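Local coordinates for protein tartronic semialdehyde reductase (Salmonella typhimurium, PDB 1YB4) that catalyses the reduction of tartronate semialdehyde (2-hydroxy-3-oxopropanoate) to (R)-glycerate with NADH or NADPH, at residues I61-V66 and P150-L155; I98-T103 and G168-V173; G114-D119 and G139-V144; L244-A249 and N258-Q263. All blocks are in the same frame, centred on the assembly; numbering follows the deposited sequence.

Contact 1: residues I61-V66 and P150-L155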
loop_
_atom_site.group_PDB
_atom_site.type_symbol
_atom_site.label_atom_id
_atom_site.label_comp_id
_atom_site.label_asym_id
_atom_site.label_seq_id
_atom_site.Cartn_x
_atom_site.Cartn_y
_atom_site.Cartn_z
ATOM N N ILE A 61 31.772 6.982 32.618
ATOM C CA ILE A 61 30.792 6.389 31.720
ATOM C C ILE A 61 29.512 7.215 31.890
ATOM O O ILE A 61 28.976 7.342 32.997
ATOM C CB ILE A 61 30.534 4.907 32.071
ATOM C CG1 ILE A 61 31.809 4.088 31.831
ATOM C CG2 ILE A 61 29.413 4.348 31.208
ATOM C CD1 ILE A 61 31.704 2.622 32.254
ATOM N N ILE A 62 29.053 7.807 30.791
ATOM C CA ILE A 62 27.858 8.650 30.803
ATOM C C ILE A 62 26.684 8.034 30.025
ATOM O O ILE A 62 26.790 7.769 28.829
ATOM C CB ILE A 62 28.156 10.044 30.183
ATOM C CG1 ILE A 62 29.206 10.794 31.009
ATOM C CG2 ILE A 62 26.874 10.855 30.090
ATOM C CD1 ILE A 62 30.628 10.333 30.773
ATOM N N PHE A 63 25.566 7.825 30.719
ATOM C CA PHE A 63 24.350 7.258 30.136
ATOM C C PHE A 63 23.394 8.368 29.739
ATOM O O PHE A 63 23.095 9.251 30.545
ATOM C CB PHE A 63 23.648 6.362 31.156
ATOM C CG PHE A 63 24.355 5.075 31.400
ATOM C CD1 PHE A 63 24.160 3.993 30.549
ATOM C CD2 PHE A 63 25.281 4.958 32.438
ATOM C CE1 PHE A 63 24.885 2.812 30.723
ATOM C CE2 PHE A 63 26.009 3.784 32.620
ATOM C CZ PHE A 63 25.814 2.708 31.763
ATOM N N ILE A 64 22.903 8.309 28.505
ATOM C CA ILE A 64 21.954 9.293 28.007
ATOM C C ILE A 64 20.607 8.650 27.657
ATOM O O ILE A 64 20.551 7.745 26.830
ATOM C CB ILE A 64 22.504 9.985 26.744
ATOM C CG1 ILE A 64 23.776 10.754 27.095
ATOM C CG2 ILE A 64 21.430 10.898 26.120
ATOM C CD1 ILE A 64 24.458 11.352 25.895
HETATM N N MSE A 65 19.531 9.096 28.306
HETATM C CA MSE A 65 18.200 8.574 28.003
HETATM C C MSE A 65 17.229 9.727 27.795
HETATM O O MSE A 65 16.404 10.044 28.661
HETATM C CB MSE A 65 17.674 7.649 29.104
HETATM C CG MSE A 65 16.309 7.000 28.778
HETATM SE SE MSE A 65 16.277 5.659 27.327
HETATM C CE MSE A 65 15.672 6.749 25.855
ATOM N N VAL A 66 17.353 10.337 26.618
ATOM C CA VAL A 66 16.542 11.466 26.183
ATOM C C VAL A 66 15.582 10.967 25.070
ATOM O O VAL A 66 15.837 9.939 24.443
ATOM C CB VAL A 66 17.481 12.580 25.667
ATOM C CG1 VAL A 66 17.859 12.310 24.248
ATOM C CG2 VAL A 66 16.843 13.941 25.824
ATOM N N PRO A 150 29.050 -4.999 32.344
ATOM C CA PRO A 150 28.564 -5.271 33.711
ATOM C C PRO A 150 27.388 -4.366 34.108
ATOM O O PRO A 150 26.523 -4.754 34.909
ATOM C CB PRO A 150 29.794 -5.021 34.576
ATOM C CG PRO A 150 30.911 -5.397 33.664
ATOM C CD PRO A 150 30.507 -4.786 32.344
ATOM N N LEU A 151 27.371 -3.158 33.547
ATOM C CA LEU A 151 26.301 -2.210 33.825
ATOM C C LEU A 151 25.078 -2.605 33.005
ATOM O O LEU A 151 23.958 -2.608 33.509
ATOM C CB LEU A 151 26.740 -0.799 33.463
ATOM C CG LEU A 151 28.099 -0.398 34.029
ATOM C CD1 LEU A 151 28.369 1.053 33.668
ATOM C CD2 LEU A 151 28.128 -0.599 35.540
ATOM N N PHE A 152 25.284 -2.930 31.734
ATOM C CA PHE A 152 24.154 -3.356 30.914
ATOM C C PHE A 152 23.477 -4.546 31.609
ATOM O O PHE A 152 22.245 -4.659 31.607
ATOM C CB PHE A 152 24.612 -3.792 29.518
ATOM C CG PHE A 152 24.981 -2.656 28.600
ATOM C CD1 PHE A 152 24.260 -1.459 28.609
ATOM C CD2 PHE A 152 26.015 -2.802 27.682
ATOM C CE1 PHE A 152 24.563 -0.420 27.711
ATOM C CE2 PHE A 152 26.325 -1.764 26.775
ATOM C CZ PHE A 152 25.600 -0.578 26.794
ATOM N N ASP A 153 24.293 -5.416 32.216
ATOM C CA ASP A 153 23.798 -6.617 32.906
ATOM C C ASP A 153 22.814 -6.283 34.005
ATOM O O ASP A 153 21.940 -7.081 34.324
ATOM C CB ASP A 153 24.950 -7.425 33.512
ATOM C CG ASP A 153 25.605 -8.364 32.516
ATOM O OD1 ASP A 153 26.720 -8.854 32.797
ATOM O OD2 ASP A 153 25.006 -8.629 31.461
ATOM N N ILE A 154 22.973 -5.107 34.597
ATOM C CA ILE A 154 22.079 -4.663 35.656
ATOM C C ILE A 154 20.809 -4.109 35.032
ATOM O O ILE A 154 19.730 -4.254 35.587
ATOM C CB ILE A 154 22.717 -3.545 36.483
ATOM C CG1 ILE A 154 24.013 -4.041 37.106
ATOM C CG2 ILE A 154 21.754 -3.075 37.554
ATOM C CD1 ILE A 154 24.811 -2.948 37.744
ATOM N N LEU A 155 20.942 -3.490 33.862
ATOM C CA LEU A 155 19.810 -2.879 33.173
ATOM C C LEU A 155 18.897 -3.802 32.362
ATOM O O LEU A 155 17.741 -3.476 32.139
ATOM C CB LEU A 155 20.315 -1.755 32.268
ATOM C CG LEU A 155 21.115 -0.638 32.944
ATOM C CD1 LEU A 155 21.669 0.320 31.900
ATOM C CD2 LEU A 155 20.227 0.096 33.919
#
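Leu151 meets both Ile61 and Phe63, mainly through one methyl group, CD1. The contact is entirely apolar. The aliphatic part is a meeting of tips: Ile61 CD1 lies 3.9 Å from Leu151 CD1. Ile61 reaches that far because its chain is extended at chi2 (175°).

The aromatic part centres on Phe63. Leu151 CD1 comes to the edge of this ring, in its plane, 3.6 Å from Phe63 CZ. Leu151 CB stands a little farther back, 4.0 Å from Phe63 CZ. Two looser neighbours gather at the CE1 corner of the same ring. Phe152 CE1 is 4.4 Å from Phe63 CE1 and close to the plane of the Phe63 ring. Leu155 CD1 is 4.2 Å from Phe63 CE1. The far end of the Phe63 ring thus fits among three helix side chains.

All five touching residues are buried. The segment axes come no closer than 12.2 Å, at 33° to each other, so the side chains must fill the gap. The arrangement packs helix 142-155 against the central parallel strands of the nucleotide-binding domain. Strand 61-64 runs between strands 5-8 and 90-94. Leu6 of strand 5-8 touches Ile61, Phe63 and Leu151 alike.

Contact 2: residues I98-T103 and G168-V173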
loop_
_atom_site.group_PDB
_atom_site.type_symbol
_atom_site.label_atom_id
_atom_site.label_comp_id
_atom_site.label_asym_id
_atom_site.label_seq_id
_atom_site.Cartn_x
_atom_site.Cartn_y
_atom_site.Cartn_z
ATOM N N ILE A 98 17.189 6.761 18.536
ATOM C CA ILE A 98 17.246 7.896 17.632
ATOM C C ILE A 98 17.670 7.435 16.247
ATOM O O ILE A 98 17.728 6.235 15.968
ATOM C CB ILE A 98 18.240 8.976 18.144
ATOM C CG1 ILE A 98 19.685 8.518 17.938
ATOM C CG2 ILE A 98 18.009 9.222 19.625
ATOM C CD1 ILE A 98 20.726 9.511 18.461
ATOM N N SER A 99 17.994 8.402 15.401
ATOM C CA SER A 99 18.381 8.142 14.033
ATOM C C SER A 99 19.704 7.434 13.846
ATOM O O SER A 99 20.731 7.871 14.357
ATOM C CB SER A 99 18.407 9.447 13.248
ATOM O OG SER A 99 19.105 9.271 12.030
ATOM N N PRO A 100 19.692 6.326 13.091
ATOM C CA PRO A 100 20.887 5.526 12.803
ATOM C C PRO A 100 21.977 6.337 12.094
ATOM O O PRO A 100 23.139 6.296 12.493
ATOM C CB PRO A 100 20.337 4.393 11.936
ATOM C CG PRO A 100 18.935 4.214 12.493
ATOM C CD PRO A 100 18.475 5.639 12.615
ATOM N N ILE A 101 21.588 7.079 11.055
ATOM C CA ILE A 101 22.519 7.918 10.294
ATOM C C ILE A 101 23.139 9.012 11.187
ATOM O O ILE A 101 24.337 9.313 11.087
ATOM C CB ILE A 101 21.811 8.619 9.091
ATOM C CG1 ILE A 101 21.246 7.581 8.117
ATOM C CG2 ILE A 101 22.788 9.520 8.365
ATOM C CD1 ILE A 101 20.069 6.801 8.658
ATOM N N GLU A 102 22.313 9.606 12.048
ATOM C CA GLU A 102 22.755 10.652 12.968
ATOM C C GLU A 102 23.775 10.095 13.944
ATOM O O GLU A 102 24.840 10.666 14.145
ATOM C CB GLU A 102 21.568 11.181 13.772
ATOM C CG GLU A 102 20.504 11.796 12.931
ATOM C CD GLU A 102 21.003 13.028 12.250
ATOM O OE1 GLU A 102 21.163 14.056 12.943
ATOM O OE2 GLU A 102 21.253 12.955 11.028
ATOM N N THR A 103 23.418 8.982 14.572
ATOM C CA THR A 103 24.300 8.342 15.532
ATOM C C THR A 103 25.683 8.146 14.923
ATOM O O THR A 103 26.692 8.325 15.603
ATOM C CB THR A 103 23.724 6.992 15.988
ATOM O OG1 THR A 103 22.561 7.225 16.797
ATOM C CG2 THR A 103 24.754 6.209 16.790
ATOM N N GLY A 168 23.538 -0.332 16.444
ATOM C CA GLY A 168 22.673 -0.522 17.593
ATOM C C GLY A 168 21.329 0.071 17.238
ATOM O O GLY A 168 20.285 -0.574 17.365
ATOM N N GLN A 169 21.363 1.310 16.765
ATOM C CA GLN A 169 20.155 2.004 16.379
ATOM C C GLN A 169 19.497 1.275 15.216
ATOM O O GLN A 169 18.283 1.060 15.194
ATOM C CB GLN A 169 20.487 3.434 15.970
ATOM C CG GLN A 169 21.087 4.292 17.091
ATOM C CD GLN A 169 20.180 4.382 18.303
ATOM O OE1 GLN A 169 19.027 3.944 18.260
ATOM N NE2 GLN A 169 20.693 4.952 19.393
ATOM N N THR A 170 20.306 0.876 14.249
ATOM C CA THR A 170 19.755 0.201 13.103
ATOM C C THR A 170 19.048 -1.076 13.529
ATOM O O THR A 170 18.032 -1.466 12.929
ATOM C CB THR A 170 20.842 -0.123 12.086
ATOM O OG1 THR A 170 21.375 1.098 11.555
ATOM C CG2 THR A 170 20.269 -1.000 10.961
ATOM N N CYS A 171 19.566 -1.715 14.576
ATOM C CA CYS A 171 18.981 -2.961 15.061
ATOM C C CYS A 171 17.623 -2.701 15.712
ATOM O O CYS A 171 16.674 -3.460 15.529
ATOM C CB CYS A 171 19.924 -3.626 16.055
ATOM S SG CYS A 171 19.471 -5.324 16.459
ATOM N N LYS A 172 17.529 -1.618 16.473
ATOM C CA LYS A 172 16.270 -1.279 17.117
ATOM C C LYS A 172 15.202 -0.977 16.056
ATOM O O LYS A 172 14.086 -1.474 16.152
ATOM C CB LYS A 172 16.453 -0.066 18.033
ATOM C CG LYS A 172 15.166 0.440 18.687
ATOM C CD LYS A 172 14.542 -0.611 19.581
ATOM C CE LYS A 172 13.267 -0.095 20.229
ATOM N NZ LYS A 172 13.508 1.209 20.918
ATOM N N VAL A 173 15.538 -0.169 15.050
ATOM C CA VAL A 173 14.560 0.182 14.020
ATOM C C VAL A 173 14.028 -1.063 13.346
ATOM O O VAL A 173 12.822 -1.185 13.123
ATOM C CB VAL A 173 15.153 1.111 12.941
ATOM C CG1 VAL A 173 14.152 1.308 11.809
ATOM C CG2 VAL A 173 15.483 2.450 13.545
HETATM O O HOH W 1 23.279 6.922 19.354
#
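Gln169 reaches Ile98 and Thr103 through a chain that folds at chi2 (-58°). Its CG lies beside the backbone N (chi1 -63°), and the fold then brings OE1 to the backbone N of Ile98. Thr103 meets this bent chain at about a right angle, with Thr103 OG1 3.3 Å from Gln169 CG.

The polar end of Gln169 is divided between several partners. NE2 donates to Ser96 O, just before the first segment. It also donates to a water, which lies 2.7 Å from Thr103 OG1. OE1 accepts only a weak bond across the contact, Ile98 N to Gln169 OE1 at 3.4 Å, with an N-H...O angle of 150°. Together these bonds should limit rotation of the buried amide.

The rest is packing around Pro100. Its ring crosses the base of Gln169, with Pro100 CG 3.9 Å from Gln169 CB. Pro100 CB lies 3.5 Å from Thr170 OG1, a hydroxyl that bonds to Gly166 O. Farther along the helix, Val173 CG2 is 4.0 Å from Pro100 CG. Ser99 is the N-cap of helix 100-111; its OG accepts from Glu102 N at 3.2 Å.

The same turn of helix 167-195 carries Lys172, the predicted active-site residue, whose NZ bonds to Ser97 OG and Val122 O. The contact joins the start of helix 100-111, in the nucleotide-binding domain, to the long helix 167-195, much later in the chain. Helix 235-251 packs against Pro100 and Val173, and Phe192 of a second subunit also touches Val173.

Contact 3: residues G114-D119 and G139-V144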
loop_
_atom_site.group_PDB
_atom_site.type_symbol
_atom_site.label_atom_id
_atom_site.label_comp_id
_atom_site.label_asym_id
_atom_site.label_seq_id
_atom_site.Cartn_x
_atom_site.Cartn_y
_atom_site.Cartn_z
ATOM N N GLY A 114 38.191 12.430 21.850
ATOM C CA GLY A 114 38.862 11.581 22.818
ATOM C C GLY A 114 37.984 10.734 23.724
ATOM O O GLY A 114 38.301 10.543 24.900
ATOM N N ALA A 115 36.887 10.208 23.191
ATOM C CA ALA A 115 35.990 9.389 23.992
ATOM C C ALA A 115 35.399 8.257 23.166
ATOM O O ALA A 115 35.347 8.334 21.941
ATOM C CB ALA A 115 34.879 10.256 24.570
ATOM N N ASP A 116 34.976 7.197 23.844
ATOM C CA ASP A 116 34.353 6.069 23.168
ATOM C C ASP A 116 32.839 6.297 23.177
ATOM O O ASP A 116 32.310 7.006 24.043
ATOM C CB ASP A 116 34.703 4.758 23.871
ATOM C CG ASP A 116 36.145 4.342 23.640
ATOM O OD1 ASP A 116 36.568 4.281 22.464
ATOM O OD2 ASP A 116 36.852 4.071 24.629
ATOM N N TYR A 117 32.150 5.698 22.207
ATOM C CA TYR A 117 30.707 5.849 22.064
ATOM C C TYR A 117 30.040 4.514 21.794
ATOM O O TYR A 117 30.479 3.742 20.941
ATOM C CB TYR A 117 30.411 6.797 20.895
ATOM C CG TYR A 117 28.967 7.239 20.742
ATOM C CD1 TYR A 117 28.599 8.564 20.991
ATOM C CD2 TYR A 117 27.975 6.346 20.331
ATOM C CE1 TYR A 117 27.281 8.998 20.832
ATOM C CE2 TYR A 117 26.653 6.768 20.175
ATOM C CZ TYR A 117 26.316 8.095 20.426
ATOM O OH TYR A 117 25.019 8.521 20.264
ATOM N N LEU A 118 28.987 4.237 22.544
ATOM C CA LEU A 118 28.223 3.022 22.337
ATOM C C LEU A 118 26.793 3.478 22.133
ATOM O O LEU A 118 26.271 4.226 22.960
ATOM C CB LEU A 118 28.248 2.097 23.560
ATOM C CG LEU A 118 29.470 1.297 24.007
ATOM C CD1 LEU A 118 29.029 0.337 25.114
ATOM C CD2 LEU A 118 30.082 0.536 22.831
ATOM N N ASP A 119 26.167 3.088 21.029
ATOM C CA ASP A 119 24.767 3.436 20.850
ATOM C C ASP A 119 24.096 2.127 21.214
ATOM O O ASP A 119 24.317 1.099 20.580
ATOM C CB ASP A 119 24.435 3.860 19.409
ATOM C CG ASP A 119 24.932 2.876 18.359
ATOM O OD1 ASP A 119 26.157 2.787 18.138
ATOM O OD2 ASP A 119 24.092 2.197 17.739
ATOM N N GLY A 139 25.868 -0.883 19.417
ATOM C CA GLY A 139 26.773 -0.605 18.320
ATOM C C GLY A 139 28.038 0.018 18.889
ATOM O O GLY A 139 27.965 0.970 19.673
ATOM N N GLY A 140 29.194 -0.529 18.519
ATOM C CA GLY A 140 30.448 0.005 19.013
ATOM C C GLY A 140 31.602 -0.972 18.948
ATOM O O GLY A 140 31.508 -2.017 18.301
ATOM N N GLU A 141 32.699 -0.612 19.613
ATOM C CA GLU A 141 33.898 -1.438 19.674
ATOM C C GLU A 141 33.767 -2.445 20.813
ATOM O O GLU A 141 33.398 -2.074 21.927
ATOM C CB GLU A 141 35.115 -0.553 19.903
ATOM C CG GLU A 141 35.577 0.154 18.652
ATOM C CD GLU A 141 35.989 1.590 18.904
ATOM O OE1 GLU A 141 36.654 2.165 18.016
ATOM O OE2 GLU A 141 35.642 2.150 19.972
ATOM N N GLN A 142 34.079 -3.708 20.539
ATOM C CA GLN A 142 33.961 -4.764 21.550
ATOM C C GLN A 142 34.519 -4.465 22.949
ATOM O O GLN A 142 33.793 -4.600 23.935
ATOM C CB GLN A 142 34.559 -6.070 21.024
ATOM C CG GLN A 142 34.249 -7.255 21.917
ATOM C CD GLN A 142 34.394 -8.571 21.197
ATOM O OE1 GLN A 142 34.007 -8.690 20.029
ATOM N NE2 GLN A 142 34.937 -9.575 21.884
ATOM N N LYS A 143 35.789 -4.074 23.048
ATOM C CA LYS A 143 36.390 -3.762 24.358
ATOM C C LYS A 143 35.535 -2.730 25.123
ATOM O O LYS A 143 35.359 -2.836 26.336
ATOM C CB LYS A 143 37.807 -3.199 24.188
ATOM C CG LYS A 143 38.766 -4.058 23.361
ATOM C CD LYS A 143 39.382 -5.183 24.152
ATOM C CE LYS A 143 40.311 -6.001 23.269
ATOM N NZ LYS A 143 41.395 -5.182 22.659
ATOM N N VAL A 144 35.025 -1.728 24.405
ATOM C CA VAL A 144 34.180 -0.699 25.002
ATOM C C VAL A 144 32.901 -1.375 25.492
ATOM O O VAL A 144 32.441 -1.151 26.618
ATOM C CB VAL A 144 33.806 0.376 23.968
ATOM C CG1 VAL A 144 33.022 1.490 24.635
ATOM C CG2 VAL A 144 35.057 0.911 23.301
#
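Leu118 and Val144 lie alongside each other, running opposite ways. Val144 holds CG1 anti to its backbone N (chi1 -175°), and that methyl packs 3.6 Å from Leu118 CD2. The other methyl, Val144 CG2, sits 3.6 Å from Asp116 CG. One valine therefore bridges two side chains of the strand. Leu118 CD2 also rests on the backbone of Gly140, 3.9 Å from Gly140 CA.

Asp116 OD1 lies 3.4 Å from Glu141 OE2, with the carboxylate planes 88° apart. This approach of two acidic groups is probably eased by Arg147, which forms a salt bridge with Asp116 OD2.

Asp119 turns its carboxylate in between its own backbone N and carbonyl carbon (chi1 50°). Its OD1 comes near Gly139 O, but accepts from Gly166 N and Asn165 ND2, while OD2 accepts from Gln169 N.

Two backbone bonds, Asp119 N to Gly139 O at 3.1 Å and Gly139 N to Asp119 O at 2.8 Å, form an antiparallel hydrogen-bonded pair. The chain then leaves the sheet and enters helix 142-155. Such a turn belongs to a beta-alpha-beta unit, here strand 134-139, helix 142-155 and strand 158-163, at one end of the mixed Rossmann-type sheet.

Contact 4: residues L244-A249 and N258-Q263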
loop_
_atom_site.group_PDB
_atom_site.type_symbol
_atom_site.label_atom_id
_atom_site.label_comp_id
_atom_site.label_asym_id
_atom_site.label_seq_id
_atom_site.Cartn_x
_atom_site.Cartn_y
_atom_site.Cartn_z
ATOM N N LEU A 244 11.037 6.863 12.594
ATOM C CA LEU A 244 12.485 6.764 12.442
ATOM C C LEU A 244 12.767 5.898 11.230
ATOM O O LEU A 244 13.562 6.260 10.371
ATOM C CB LEU A 244 13.112 6.124 13.665
ATOM C CG LEU A 244 13.363 7.093 14.802
ATOM C CD1 LEU A 244 13.772 6.324 16.046
ATOM C CD2 LEU A 244 14.439 8.077 14.365
ATOM N N ALA A 245 12.098 4.750 11.163
ATOM C CA ALA A 245 12.260 3.826 10.039
ATOM C C ALA A 245 11.950 4.513 8.710
ATOM O O ALA A 245 12.738 4.441 7.772
ATOM C CB ALA A 245 11.356 2.612 10.208
ATOM N N LEU A 246 10.807 5.184 8.628
ATOM C CA LEU A 246 10.436 5.866 7.388
ATOM C C LEU A 246 11.362 7.040 7.016
ATOM O O LEU A 246 11.626 7.270 5.843
ATOM C CB LEU A 246 8.971 6.323 7.471
ATOM C CG LEU A 246 7.973 5.159 7.428
ATOM C CD1 LEU A 246 6.591 5.626 7.836
ATOM C CD2 LEU A 246 7.964 4.568 6.020
ATOM N N GLN A 247 11.859 7.776 8.004
ATOM C CA GLN A 247 12.769 8.878 7.710
ATOM C C GLN A 247 14.126 8.301 7.302
ATOM O O GLN A 247 14.793 8.840 6.417
ATOM C CB GLN A 247 12.929 9.803 8.924
ATOM C CG GLN A 247 11.706 10.646 9.249
ATOM C CD GLN A 247 11.322 11.594 8.116
ATOM O OE1 GLN A 247 10.603 11.224 7.187
ATOM N NE2 GLN A 247 11.816 12.822 8.185
ATOM N N SER A 248 14.527 7.205 7.947
ATOM C CA SER A 248 15.788 6.539 7.623
ATOM C C SER A 248 15.655 5.975 6.215
ATOM O O SER A 248 16.539 6.126 5.362
ATOM C CB SER A 248 16.065 5.386 8.601
ATOM O OG SER A 248 16.252 5.856 9.929
ATOM N N ALA A 249 14.524 5.321 5.988
ATOM C CA ALA A 249 14.212 4.725 4.703
ATOM C C ALA A 249 14.302 5.778 3.618
ATOM O O ALA A 249 14.850 5.520 2.550
ATOM C CB ALA A 249 12.816 4.128 4.729
ATOM N N ASN A 258 5.024 -1.875 3.284
ATOM C CA ASN A 258 4.146 -2.231 4.396
ATOM C C ASN A 258 4.432 -1.437 5.681
ATOM O O ASN A 258 3.539 -1.218 6.490
ATOM C CB ASN A 258 4.143 -3.750 4.624
ATOM C CG ASN A 258 3.361 -4.495 3.530
ATOM O OD1 ASN A 258 2.622 -3.880 2.743
ATOM N ND2 ASN A 258 3.511 -5.810 3.484
ATOM N N THR A 259 5.658 -0.977 5.868
ATOM C CA THR A 259 5.938 -0.164 7.042
ATOM C C THR A 259 5.197 1.163 6.799
ATOM O O THR A 259 4.549 1.699 7.694
ATOM C CB THR A 259 7.462 0.098 7.202
ATOM O OG1 THR A 259 8.154 -1.157 7.330
ATOM C CG2 THR A 259 7.749 0.943 8.440
ATOM N N ALA A 260 5.265 1.675 5.571
ATOM C CA ALA A 260 4.590 2.924 5.248
ATOM C C ALA A 260 3.107 2.789 5.576
ATOM O O ALA A 260 2.539 3.652 6.255
ATOM C CB ALA A 260 4.772 3.272 3.781
ATOM N N THR A 261 2.488 1.709 5.105
ATOM C CA THR A 261 1.073 1.474 5.370
ATOM C C THR A 261 0.799 1.333 6.856
ATOM O O THR A 261 -0.147 1.914 7.360
ATOM C CB THR A 261 0.551 0.190 4.691
ATOM O OG1 THR A 261 0.829 0.235 3.286
ATOM C CG2 THR A 261 -0.962 0.060 4.902
ATOM N N CYS A 262 1.614 0.551 7.560
ATOM C CA CYS A 262 1.408 0.367 8.999
ATOM C C CYS A 262 1.333 1.692 9.736
ATOM O O CYS A 262 0.527 1.853 10.654
ATOM C CB CYS A 262 2.514 -0.495 9.610
ATOM S SG CYS A 262 2.189 -2.260 9.423
ATOM N N GLN A 263 2.159 2.650 9.322
ATOM C CA GLN A 263 2.167 3.959 9.969
ATOM C C GLN A 263 0.819 4.630 9.720
ATOM O O GLN A 263 0.261 5.276 10.608
ATOM C CB GLN A 263 3.297 4.827 9.402
ATOM C CG GLN A 263 3.442 6.213 10.042
ATOM C CD GLN A 263 3.853 6.141 11.509
ATOM O OE1 GLN A 263 3.177 5.516 12.332
ATOM N NE2 GLN A 263 4.965 6.786 11.842
#
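The helical segments 244-249 and 258-263 run roughly antiparallel, their directions 139° apart and their axes 10.2 Å apart at closest approach, with Leu246 and Ala260 nearest in the backbone. Leu246 carries most of the contact, and its two methyl groups serve different partners. CD2 points at the backbone of the second helix, 3.8 Å from Ala260 CA and 4.1 Å from Ala260 CB. The small side chain of Ala260 leaves the helix surface within reach. CD1 lies against the stem of Gln263, 3.7 Å from Gln263 CB.

Gln263 starts with CG anti to its backbone N (chi1 -178°). Its chain then bends at chi2 (65°). Leu246 meets only the aliphatic stem among the atoms of this contact; the amide donates through NE2 to Gln239 O.

Thr259 adds a looser touch through its methyl. Its CG2 is 4.3 Å from Ala245 CB and also 4.3 Å from Leu246 CG. The hydroxyl of Thr259 bonds to Glu188 of a second subunit.

Other subunits border the pair. Glu264 of a third subunit packs on Leu246 and Ala260, while Asn258 N bonds to Glu188 of the second. The arrangement is an antiparallel helix pair joined by a short connection. It belongs to the helical C-terminal domain of this dehydrogenase family, and here it lies where subunits of the tetramer meet.

Contacts 1 and 3 both use helix 142-155 against the same sheet. They meet where Phe152 packs on Leu118. Contact 1 is fully buried and apolar, whereas contact 3 adds backbone pairing and reaches charged residues at the exposed edge. Contact 2 is also fully buried, but it is more polar, with a weak bond and a bridging water. It joins the two family regions and carries the predicted active-site lysine. Contact 4 lies in the C-terminal region, where Ala245 touches Val173 and Ser248 touches Pro100. It is mostly buried, with Leu246 partly exposed. Its packing is apolar, and its polar groups turn mostly to other partners. Contacts 2 and 4 both border a second subunit; contacts 1 and 3 do not.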